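Side-chain contacts in fatty Acid Kinase (Fak) B3 protein (Streptococcus pneumoniae, PDB 6CNG), which binds long-chain fatty acids, here linoleic acid, and probably takes part in lipid transport or fatty acid metabolism as a fatty-acid-carrying partner of fatty acid kinase: residues A171-E174 against K175-L178; S138-A141 against G142-D146; K212-E215 against T216-E220; L279-G283 against L284-Y288. All blocks are in the same frame, centred on the assembly; numbering follows the deposited sequence.

Contacts 1 and 2 build the sodium site; contacts 2, 3 and 4 line the linoleic acid, which contact 1 reaches through Leu-178. At the ion, with the centres of contacts 1 and 2 about 10 Å apart, carbonyl oxygens of 171-178 and a carboxylate of 142-146 bind, and one water serves both. Here Thr-176 OG1 probably hydrogen-bonds Glu-144 OE2, at 2.8 Å. Contact 3 borders both, with Ala-213 CB 4.0 Å from Leu-178 CB and 3.7 Å from Leu-139 O. Its hairpin lines the methyl end of the fatty acid. Contact 4, about 18 Å from contact 3 between centres, packs against the chain nearer its carboxylate and meets contact 2 where Asp-146 OD2 lies 3.7 Å from Leu-279 CD1.

Contact 1: A171-E174 against K175-L178; sequences AYQE and KTKL. With NA (sodium ion), chain D.
A helix-to-strand connection that doubles as half of a sodium site brings Tyr-172 and Gln-173, near the end of helix 162-174, against Lys-175 and Thr-176. The main chain turns through Lys-175 N, which donates to Tyr-172 O at 2.8 Å from above the carbonyl plane rather than along a lone pair. Gln-173 O and Thr-176 O then both face the sodium ion, at 2.8 Å and 2.3 Å from it respectively, and a water and Glu-144 complete the observed ligands. Thr-176 places CG2 anti to its carbonyl carbon (OG1 at chi1 60°), and this methyl rests over one face of the Tyr-172 ring, 3.7 Å from the centroid and displaced toward the CE2 rim: a CH-pi contact. The Lys-175 chain crosses the tyrosine at about a right angle. Its bends beyond CG bring NZ to the ring edge, in plane, 3.8 Å from Tyr-172 CD1, so the ammonium is beside the ring and not over it. The outer polar ends have other partners: Tyr-172 OH bonds Glu-299, and the extended Gln-173 side chain gives NE2 to Asp-137 O. The tyrosine and threonine side chains also pack on Leu-148 of helix 143-157, while the backbone of Lys-175 and Lys-177 pairs with strand 294-300, joining the 176-182 strand to its neighbour in the sheet.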
loop_
_atom_site.group_PDB
_atom_site.type_symbol
_atom_site.label_atom_id
_atom_site.label_comp_id
_atom_site.label_asym_id
_atom_site.label_seq_id
_atom_site.Cartn_x
_atom_site.Cartn_y
_atom_site.Cartn_z
ATOM N N ALA A 171 -3.338 -14.343 -10.376
ATOM C CA ALA A 171 -2.033 -14.886 -10.692
ATOM C C ALA A 171 -0.945 -13.866 -10.439
ATOM O O ALA A 171 0.094 -14.202 -9.876
ATOM C CB ALA A 171 -2.006 -15.340 -12.143
ATOM N N TYR A 172 -1.181 -12.605 -10.807
ATOM C CA TYR A 172 -0.150 -11.590 -10.652
ATOM C C TYR A 172 0.185 -11.374 -9.188
ATOM O O TYR A 172 1.334 -11.116 -8.836
ATOM C CB TYR A 172 -0.614 -10.286 -11.296
ATOM C CG TYR A 172 0.405 -9.154 -11.236
ATOM C CD1 TYR A 172 1.580 -9.222 -11.944
ATOM C CD2 TYR A 172 0.173 -8.014 -10.484
ATOM C CE1 TYR A 172 2.491 -8.218 -11.885
ATOM C CE2 TYR A 172 1.078 -6.997 -10.433
ATOM C CZ TYR A 172 2.233 -7.095 -11.133
ATOM O OH TYR A 172 3.157 -6.083 -11.093
ATOM N N GLN A 173 -0.813 -11.464 -8.324
ATOM C CA GLN A 173 -0.596 -11.286 -6.900
ATOM C C GLN A 173 0.325 -12.354 -6.301
ATOM O O GLN A 173 0.917 -12.122 -5.249
ATOM C CB GLN A 173 -1.954 -11.214 -6.199
ATOM C CG GLN A 173 -1.843 -10.839 -4.761
ATOM C CD GLN A 173 -3.185 -10.651 -4.093
ATOM O OE1 GLN A 173 -4.228 -10.988 -4.656
ATOM N NE2 GLN A 173 -3.164 -10.139 -2.873
ATOM N N GLU A 174 0.494 -13.496 -6.949
ATOM C CA GLU A 174 1.509 -14.429 -6.503
ATOM C C GLU A 174 2.903 -13.944 -6.857
ATOM O O GLU A 174 3.861 -14.361 -6.207
ATOM C CB GLU A 174 1.265 -15.792 -7.144
ATOM C CG GLU A 174 -0.134 -16.340 -6.947
ATOM C CD GLU A 174 -0.453 -17.503 -7.886
ATOM O OE1 GLU A 174 0.471 -17.973 -8.585
ATOM O OE2 GLU A 174 -1.626 -17.950 -7.944
ATOM N N LYS A 175 3.016 -13.064 -7.865
ATOM C CA LYS A 175 4.268 -12.546 -8.401
ATOM C C LYS A 175 4.719 -11.262 -7.730
ATOM O O LYS A 175 5.750 -10.724 -8.116
ATOM C CB LYS A 175 4.147 -12.194 -9.908
ATOM C CG LYS A 175 4.052 -13.347 -10.898
ATOM C CD LYS A 175 3.729 -12.840 -12.330
ATOM C CE LYS A 175 2.586 -13.635 -13.010
ATOM N NZ LYS A 175 1.422 -12.770 -13.407
ATOM N N THR A 176 3.960 -10.745 -6.777
ATOM C CA THR A 176 4.234 -9.458 -6.161
ATOM C C THR A 176 4.487 -9.627 -4.669
ATOM O O THR A 176 3.853 -10.462 -4.002
ATOM C CB THR A 176 3.085 -8.452 -6.391
ATOM O OG1 THR A 176 1.863 -8.936 -5.832
ATOM C CG2 THR A 176 2.881 -8.215 -7.837
ATOM N N LYS A 177 5.411 -8.811 -4.159
ATOM C CA LYS A 177 5.855 -8.865 -2.776
ATOM C C LYS A 177 6.050 -7.444 -2.240
ATOM O O LYS A 177 6.006 -6.467 -2.987
ATOM C CB LYS A 177 7.140 -9.706 -2.668
ATOM C CG LYS A 177 7.032 -11.181 -3.236
ATOM C CD LYS A 177 6.274 -12.165 -2.353
ATOM C CE LYS A 177 6.008 -13.555 -3.029
ATOM N NZ LYS A 177 5.085 -14.458 -2.249
ATOM N N LEU A 178 6.286 -7.342 -0.923
ATOM C CA LEU A 178 6.589 -6.071 -0.271
ATOM C C LEU A 178 7.795 -6.209 0.649
ATOM O O LEU A 178 7.872 -7.132 1.450
ATOM C CB LEU A 178 5.390 -5.560 0.552
ATOM C CG LEU A 178 5.593 -4.175 1.200
ATOM C CD1 LEU A 178 5.431 -3.065 0.216
ATOM C CD2 LEU A 178 4.653 -3.945 2.334
HETATM NA NA NA D . 1.857 -10.924 -2.925
HETATM O O HOH W 1 -0.003 -10.740 -1.651
#

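Contact 2: S138-A141 against G142-D146; sequences SLSA and GGEVD. With NA (sodium ion), chain D.
Glu-144, in the first turn of helix 143-157, reaches back along the preceding loop to Ser-140. Its CB lies 3.4 Å from Ser-140 OG. With CG anti to the backbone N (chi1 -160°) and the chain extended beyond, the side chain then runs past the hydroxyl: CG touches Lys-177 O, and CD passes 3.5 Å from Ser-140 OG. At the tip the two carboxylate oxygens divide their work. OE1 accepts the Ser-140 hydroxyl proton over a short 2.6 Å, the donor standing 38° out of the carboxylate plane, and OE2 binds the sodium ion at 2.7 Å. A water on the same ion donates to Ser-138 O at 3.1 Å, so the loop reaches the metal at second hand. On the next residue, Val-145 CG2 packs on Ser-138 OG at 3.4 Å; that hydroxyl bonds Thr-105 O and weakly accepts from Ser-140 N. Gly-142, at the N-cap position with positive phi, turns the chain into the helix. Ser-140, the sodium ion and probably Thr-176 OG1 should together restrict rotation of the buried carboxylate, and cation and hydroxyl donors would be expected to favour its ionised form. Ser-140, which also touches the fatty acid, links the sodium site to the pocket wall.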
loop_
_atom_site.group_PDB
_atom_site.type_symbol
_atom_site.label_atom_id
_atom_site.label_comp_id
_atom_site.label_asym_id
_atom_site.label_seq_id
_atom_site.Cartn_x
_atom_site.Cartn_y
_atom_site.Cartn_z
ATOM N N SER A 138 -5.121 -7.325 -0.589
ATOM C CA SER A 138 -3.735 -7.319 -0.990
ATOM C C SER A 138 -2.840 -8.045 -0.003
ATOM O O SER A 138 -1.735 -8.465 -0.381
ATOM C CB SER A 138 -3.241 -5.884 -1.101
ATOM O OG SER A 138 -3.107 -5.269 0.159
ATOM N N LEU A 139 -3.280 -8.155 1.254
ATOM C CA LEU A 139 -2.432 -8.627 2.344
ATOM C C LEU A 139 -1.154 -7.801 2.426
ATOM O O LEU A 139 -0.090 -8.304 2.790
ATOM C CB LEU A 139 -2.128 -10.117 2.213
ATOM C CG LEU A 139 -3.349 -11.051 2.173
ATOM C CD1 LEU A 139 -2.955 -12.481 1.845
ATOM C CD2 LEU A 139 -4.123 -11.030 3.463
ATOM N N SER A 140 -1.258 -6.523 2.093
ATOM C CA SER A 140 -0.084 -5.697 1.902
ATOM C C SER A 140 -0.465 -4.231 2.097
ATOM O O SER A 140 -1.501 -3.908 2.678
ATOM C CB SER A 140 0.548 -5.986 0.531
ATOM O OG SER A 140 1.880 -5.519 0.491
ATOM N N ALA A 141 0.396 -3.351 1.619
ATOM C CA ALA A 141 0.125 -1.924 1.652
ATOM C C ALA A 141 1.123 -1.253 0.728
ATOM O O ALA A 141 2.056 -1.888 0.229
ATOM C CB ALA A 141 0.260 -1.377 3.073
ATOM N N GLY A 142 0.912 0.041 0.497
ATOM C CA GLY A 142 1.978 0.796 -0.140
ATOM C C GLY A 142 2.293 0.325 -1.546
ATOM O O GLY A 142 1.407 0.067 -2.348
ATOM N N GLY A 143 3.590 0.225 -1.855
ATOM C CA GLY A 143 4.026 -0.016 -3.223
ATOM C C GLY A 143 3.445 -1.264 -3.868
ATOM O O GLY A 143 3.249 -1.299 -5.083
ATOM N N GLU A 144 3.167 -2.300 -3.075
ATOM C CA GLU A 144 2.618 -3.519 -3.652
ATOM C C GLU A 144 1.176 -3.325 -4.082
ATOM O O GLU A 144 0.767 -3.808 -5.139
ATOM C CB GLU A 144 2.733 -4.691 -2.678
ATOM C CG GLU A 144 2.620 -5.986 -3.420
ATOM C CD GLU A 144 2.441 -7.213 -2.565
ATOM O OE1 GLU A 144 2.724 -7.155 -1.362
ATOM O OE2 GLU A 144 2.022 -8.259 -3.118
ATOM N N VAL A 145 0.388 -2.618 -3.275
ATOM C CA VAL A 145 -0.956 -2.253 -3.698
ATOM C C VAL A 145 -0.896 -1.385 -4.941
ATOM O O VAL A 145 -1.707 -1.514 -5.855
ATOM C CB VAL A 145 -1.699 -1.554 -2.549
ATOM C CG1 VAL A 145 -2.985 -1.020 -3.030
ATOM C CG2 VAL A 145 -1.945 -2.516 -1.408
ATOM N N ASP A 146 0.055 -0.471 -4.989
ATOM C CA ASP A 146 0.193 0.352 -6.172
ATOM C C ASP A 146 0.423 -0.495 -7.414
ATOM O O ASP A 146 -0.187 -0.255 -8.452
ATOM C CB ASP A 146 1.338 1.312 -5.931
ATOM C CG ASP A 146 1.104 2.190 -4.705
ATOM O OD1 ASP A 146 -0.059 2.325 -4.292
ATOM O OD2 ASP A 146 2.070 2.749 -4.142
HETATM NA NA NA D . 1.857 -10.924 -2.925
HETATM O O HOH W 1 -0.003 -10.740 -1.651
#

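Contact 3: K212-E215 against T216-E220; sequences KASE and TGTLE. With EIC (linoleic acid), chain C.
Ser-214 and Thr-218 face each other at the end of the hairpin formed by strands 207-213 and 219-226, closed by a type I turn with a G1 bulge. Backbone bonds set the frame: Lys-212 and Glu-220 form an antiparallel hydrogen-bonded pair, Ser-214 N donates to Thr-218 O at 2.9 Å in the carbonyl plane, and Gly-217 N closes the turn onto Ser-214 O at 3.1 Å. The left-handed conformation of Gly-217 is what the bulge requires. Hydroxyl bonds bridge the turn on the Lys-212 and Glu-220 side. Ser-214, with chi1 82° setting OG between its backbone N and carbonyl carbon, brings that oxygen to Thr-218 OG1 at 2.7 Å and to Thr-216 OG1 at 3.1 Å. Charged and solvent-mediated contacts lie on this same face. The Lys-212 and Glu-220 side chains run side by side, pointing the same way, but Lys-212 NZ stays 4.7 Å from Glu-220 OE2, too far for contact; a water joins Glu-220 OE1 to Glu-215 N. The fatty acid meets Ala-213 CB, 4.0 Å from its C18, and Leu-219 CG, 3.9 Å from C14. Gly-217 O, hydrogen-bonded to Thr-107 OG1, lies 3.7 Å from C18. Thus hydroxyls linked through one serine oxygen brace the turn, while contact with the ligand's tail is mainly apolar, as suits an acyl chain.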
loop_
_atom_site.group_PDB
_atom_site.type_symbol
_atom_site.label_atom_id
_atom_site.label_comp_id
_atom_site.label_asym_id
_atom_site.label_seq_id
_atom_site.Cartn_x
_atom_site.Cartn_y
_atom_site.Cartn_z
ATOM N N LYS A 212 9.113 -7.707 5.665
ATOM C CA LYS A 212 8.264 -7.996 4.537
ATOM C C LYS A 212 6.828 -8.122 4.997
ATOM O O LYS A 212 6.555 -8.322 6.172
ATOM C CB LYS A 212 8.664 -9.298 3.850
ATOM C CG LYS A 212 8.509 -10.538 4.675
ATOM C CD LYS A 212 8.995 -11.768 3.903
ATOM C CE LYS A 212 8.664 -13.100 4.571
ATOM N NZ LYS A 212 9.300 -14.303 3.870
ATOM N N ALA A 213 5.908 -8.000 4.050
ATOM C CA ALA A 213 4.544 -8.452 4.289
ATOM C C ALA A 213 4.538 -9.977 4.333
ATOM O O ALA A 213 5.027 -10.633 3.409
ATOM C CB ALA A 213 3.612 -7.936 3.194
ATOM N N SER A 214 4.024 -10.529 5.422
ATOM C CA SER A 214 3.980 -11.965 5.654
ATOM C C SER A 214 2.865 -12.621 4.841
ATOM O O SER A 214 2.056 -11.963 4.212
ATOM C CB SER A 214 3.755 -12.250 7.139
ATOM O OG SER A 214 2.386 -12.152 7.445
ATOM N N GLU A 215 2.856 -13.955 4.836
ATOM C CA GLU A 215 1.867 -14.690 4.066
ATOM C C GLU A 215 0.475 -14.455 4.595
ATOM O O GLU A 215 -0.485 -14.752 3.882
ATOM C CB GLU A 215 2.132 -16.211 4.030
ATOM C CG GLU A 215 2.831 -16.727 2.730
ATOM C CD GLU A 215 1.875 -17.248 1.612
ATOM O OE1 GLU A 215 0.912 -18.006 1.909
ATOM O OE2 GLU A 215 2.111 -16.913 0.419
ATOM N N THR A 216 0.343 -13.933 5.821
ATOM C CA THR A 216 -0.964 -13.631 6.403
ATOM C C THR A 216 -1.293 -12.145 6.450
ATOM O O THR A 216 -2.328 -11.780 7.007
ATOM C CB THR A 216 -1.108 -14.194 7.816
ATOM O OG1 THR A 216 -0.054 -13.697 8.650
ATOM C CG2 THR A 216 -1.098 -15.697 7.768
ATOM N N GLY A 217 -0.446 -11.288 5.884
ATOM C CA GLY A 217 -0.720 -9.868 5.883
ATOM C C GLY A 217 -0.293 -9.127 7.130
ATOM O O GLY A 217 -0.968 -8.182 7.526
ATOM N N THR A 218 0.806 -9.542 7.756
ATOM C CA THR A 218 1.319 -8.971 8.987
ATOM C C THR A 218 2.753 -8.526 8.766
ATOM O O THR A 218 3.402 -8.910 7.795
ATOM C CB THR A 218 1.296 -9.973 10.153
ATOM O OG1 THR A 218 2.218 -11.034 9.903
ATOM C CG2 THR A 218 -0.082 -10.557 10.346
ATOM N N LEU A 219 3.257 -7.732 9.699
ATOM C CA LEU A 219 4.664 -7.359 9.649
ATOM C C LEU A 219 5.527 -8.553 10.040
ATOM O O LEU A 219 5.260 -9.221 11.036
ATOM C CB LEU A 219 4.961 -6.199 10.596
ATOM C CG LEU A 219 4.500 -4.836 10.117
ATOM C CD1 LEU A 219 3.042 -4.624 10.512
ATOM C CD2 LEU A 219 5.362 -3.772 10.710
ATOM N N GLU A 220 6.579 -8.799 9.272
ATOM C CA GLU A 220 7.529 -9.844 9.604
ATOM C C GLU A 220 8.944 -9.318 9.461
ATOM O O GLU A 220 9.316 -8.790 8.411
ATOM C CB GLU A 220 7.327 -11.080 8.722
ATOM C CG GLU A 220 8.396 -12.170 8.929
ATOM C CD GLU A 220 7.907 -13.614 8.705
ATOM O OE1 GLU A 220 6.679 -13.881 8.753
ATOM O OE2 GLU A 220 8.774 -14.496 8.491
HETATM C C1 EIC C . -7.004 1.083 10.182
HETATM C C2 EIC C . -5.775 1.101 9.281
HETATM C C3 EIC C . -4.596 0.335 9.838
HETATM C C4 EIC C . -3.525 0.127 8.793
HETATM C C5 EIC C . -2.387 -0.727 9.309
HETATM C C6 EIC C . -1.361 -1.034 8.224
HETATM C C7 EIC C . -0.445 0.150 7.888
HETATM C C8 EIC C . 0.438 -0.164 6.694
HETATM C C9 EIC C . 1.215 1.085 6.349
HETATM C C10 EIC C . 2.439 1.276 6.790
HETATM C C11 EIC C . 3.157 0.277 7.688
HETATM C C12 EIC C . 4.543 0.113 7.078
HETATM C C13 EIC C . 5.111 -1.043 6.810
HETATM C C14 EIC C . 4.445 -2.367 7.117
HETATM C C15 EIC C . 3.539 -2.823 5.976
HETATM C C16 EIC C . 2.921 -4.168 6.327
HETATM C C17 EIC C . 1.898 -4.588 5.312
HETATM C C18 EIC C . 1.285 -5.905 5.730
HETATM O O1 EIC C . -7.971 0.307 9.950
HETATM O O2 EIC C . -7.044 1.857 11.170
HETATM O O HOH W 2 5.269 -15.164 6.133
#

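Contact 4: L279-G283 against L284-Y288; sequences LPTSG and LCSFY. With EIC (linoleic acid), chain C.
Thr-281 and Ser-282 lead strand 275-280 into helix 283-289 and meet Cys-285 and Ser-286 in its first turn. Ser-282 is the N-cap: chi1 of 63° swings OG back over its own main chain, where it accepts from Cys-285 N at 3.1 Å, nearly straight at 166°, while also bonding Ser-29 O. Ser-286 has OG anti to its carbonyl carbon (chi1 -53°), which turns the hydroxyl back toward the N-terminal end of the helix, at Ser-282 O. That carbonyl already receives Ser-286 N at 2.7 Å; the hydroxyl lies closer still, a very short approach whose exact length is doubtful. Thr-281 OG1 sits 2.7 Å from Ser-286 OG, with Gln-253 O as another acceptor for its proton, and Thr-281 CB packs 3.9 Å from Cys-285 CB. Farther along, Tyr-288 CB presses on linoleic acid C10 at 3.3 Å. One face of its ring looks onto the acyl chain; over the other, Phe-287 CD2 stands 3.5 Å above the centre. Tyr-288 OH bonds Ser-83, a residue that probably binds the fatty acid. At the helix start, Ser-282 OG takes one amide and Asp-61 takes those of Gly-283 and Leu-284, so this buried helix end is satisfied by side chains and would probably stabilise the negative carboxylate of Asp-61.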
loop_
_atom_site.group_PDB
_atom_site.type_symbol
_atom_site.label_atom_id
_atom_site.label_comp_id
_atom_site.label_asym_id
_atom_site.label_seq_id
_atom_site.Cartn_x
_atom_site.Cartn_y
_atom_site.Cartn_z
ATOM N N LEU A 279 7.169 6.927 -5.264
ATOM C CA LEU A 279 5.956 7.685 -4.963
ATOM C C LEU A 279 5.958 8.150 -3.516
ATOM O O LEU A 279 6.439 7.443 -2.636
ATOM C CB LEU A 279 4.683 6.851 -5.156
ATOM C CG LEU A 279 4.437 6.274 -6.536
ATOM C CD1 LEU A 279 3.196 5.432 -6.465
ATOM C CD2 LEU A 279 4.287 7.396 -7.515
ATOM N N PRO A 280 5.392 9.310 -3.231
ATOM C CA PRO A 280 5.227 9.696 -1.838
ATOM C C PRO A 280 4.122 8.869 -1.187
ATOM O O PRO A 280 3.126 8.512 -1.814
ATOM C CB PRO A 280 4.875 11.182 -1.934
ATOM C CG PRO A 280 4.215 11.310 -3.220
ATOM C CD PRO A 280 4.740 10.261 -4.135
ATOM N N THR A 281 4.318 8.546 0.078
ATOM C CA THR A 281 3.309 7.802 0.801
ATOM C C THR A 281 2.020 8.604 0.972
ATOM O O THR A 281 2.026 9.841 1.016
ATOM C CB THR A 281 3.858 7.430 2.169
ATOM O OG1 THR A 281 4.612 8.523 2.691
ATOM C CG2 THR A 281 4.756 6.254 2.065
ATOM N N SER A 282 0.911 7.876 1.104
ATOM C CA SER A 282 -0.359 8.445 1.499
ATOM C C SER A 282 -0.306 8.902 2.949
ATOM O O SER A 282 0.665 8.698 3.669
ATOM C CB SER A 282 -1.470 7.410 1.335
ATOM O OG SER A 282 -1.288 6.298 2.164
ATOM N N GLY A 283 -1.390 9.533 3.388
ATOM C CA GLY A 283 -1.482 9.931 4.783
ATOM C C GLY A 283 -1.430 8.744 5.711
ATOM O O GLY A 283 -0.713 8.747 6.707
ATOM N N LEU A 284 -2.153 7.689 5.361
ATOM C CA LEU A 284 -2.160 6.482 6.158
ATOM C C LEU A 284 -0.795 5.839 6.160
ATOM O O LEU A 284 -0.272 5.460 7.204
ATOM C CB LEU A 284 -3.173 5.539 5.543
ATOM C CG LEU A 284 -3.457 4.268 6.314
ATOM C CD1 LEU A 284 -2.401 3.233 6.047
ATOM C CD2 LEU A 284 -3.577 4.585 7.791
ATOM N N CYS A 285 -0.223 5.665 4.994
ATOM C CA CYS A 285 1.072 5.018 4.937
ATOM C C CYS A 285 2.141 5.877 5.571
ATOM O O CYS A 285 3.051 5.345 6.195
ATOM C CB CYS A 285 1.406 4.655 3.507
ATOM S SG CYS A 285 0.351 3.329 2.855
ATOM N N SER A 286 2.049 7.195 5.445
ATOM C CA SER A 286 2.993 8.064 6.148
ATOM C C SER A 286 2.860 7.891 7.648
ATOM O O SER A 286 3.849 7.855 8.369
ATOM C CB SER A 286 2.768 9.531 5.774
ATOM O OG SER A 286 2.789 9.698 4.374
ATOM N N PHE A 287 1.633 7.765 8.124
ATOM C CA PHE A 287 1.396 7.674 9.544
ATOM C C PHE A 287 2.035 6.440 10.123
ATOM O O PHE A 287 2.601 6.483 11.218
ATOM C CB PHE A 287 -0.110 7.619 9.747
ATOM C CG PHE A 287 -0.520 7.384 11.146
ATOM C CD1 PHE A 287 -0.234 8.292 12.124
ATOM C CD2 PHE A 287 -1.222 6.266 11.476
ATOM C CE1 PHE A 287 -0.630 8.066 13.409
ATOM C CE2 PHE A 287 -1.608 6.046 12.762
ATOM C CZ PHE A 287 -1.327 6.940 13.717
ATOM N N TYR A 288 1.947 5.337 9.418
ATOM C CA TYR A 288 2.436 4.088 9.968
ATOM C C TYR A 288 3.865 3.786 9.601
ATOM O O TYR A 288 4.585 3.184 10.400
ATOM C CB TYR A 288 1.544 2.970 9.499
ATOM C CG TYR A 288 0.367 2.871 10.350
ATOM C CD1 TYR A 288 0.505 2.597 11.696
ATOM C CD2 TYR A 288 -0.874 3.051 9.839
ATOM C CE1 TYR A 288 -0.564 2.487 12.495
ATOM C CE2 TYR A 288 -1.972 2.938 10.638
ATOM C CZ TYR A 288 -1.815 2.657 11.976
ATOM O OH TYR A 288 -2.909 2.541 12.810
HETATM C C1 EIC C . -7.004 1.083 10.182
HETATM C C2 EIC C . -5.775 1.101 9.281
HETATM C C3 EIC C . -4.596 0.335 9.838
HETATM C C4 EIC C . -3.525 0.127 8.793
HETATM C C5 EIC C . -2.387 -0.727 9.309
HETATM C C6 EIC C . -1.361 -1.034 8.224
HETATM C C7 EIC C . -0.445 0.150 7.888
HETATM C C8 EIC C . 0.438 -0.164 6.694
HETATM C C9 EIC C . 1.215 1.085 6.349
HETATM C C10 EIC C . 2.439 1.276 6.790
HETATM C C11 EIC C . 3.157 0.277 7.688
HETATM C C12 EIC C . 4.543 0.113 7.078
HETATM C C13 EIC C . 5.111 -1.043 6.810
HETATM C C14 EIC C . 4.445 -2.367 7.117
HETATM C C15 EIC C . 3.539 -2.823 5.976
HETATM C C16 EIC C . 2.921 -4.168 6.327
HETATM C C17 EIC C . 1.898 -4.588 5.312
HETATM C C18 EIC C . 1.285 -5.905 5.730
HETATM O O1 EIC C . -7.971 0.307 9.950
HETATM O O2 EIC C . -7.044 1.857 11.170
#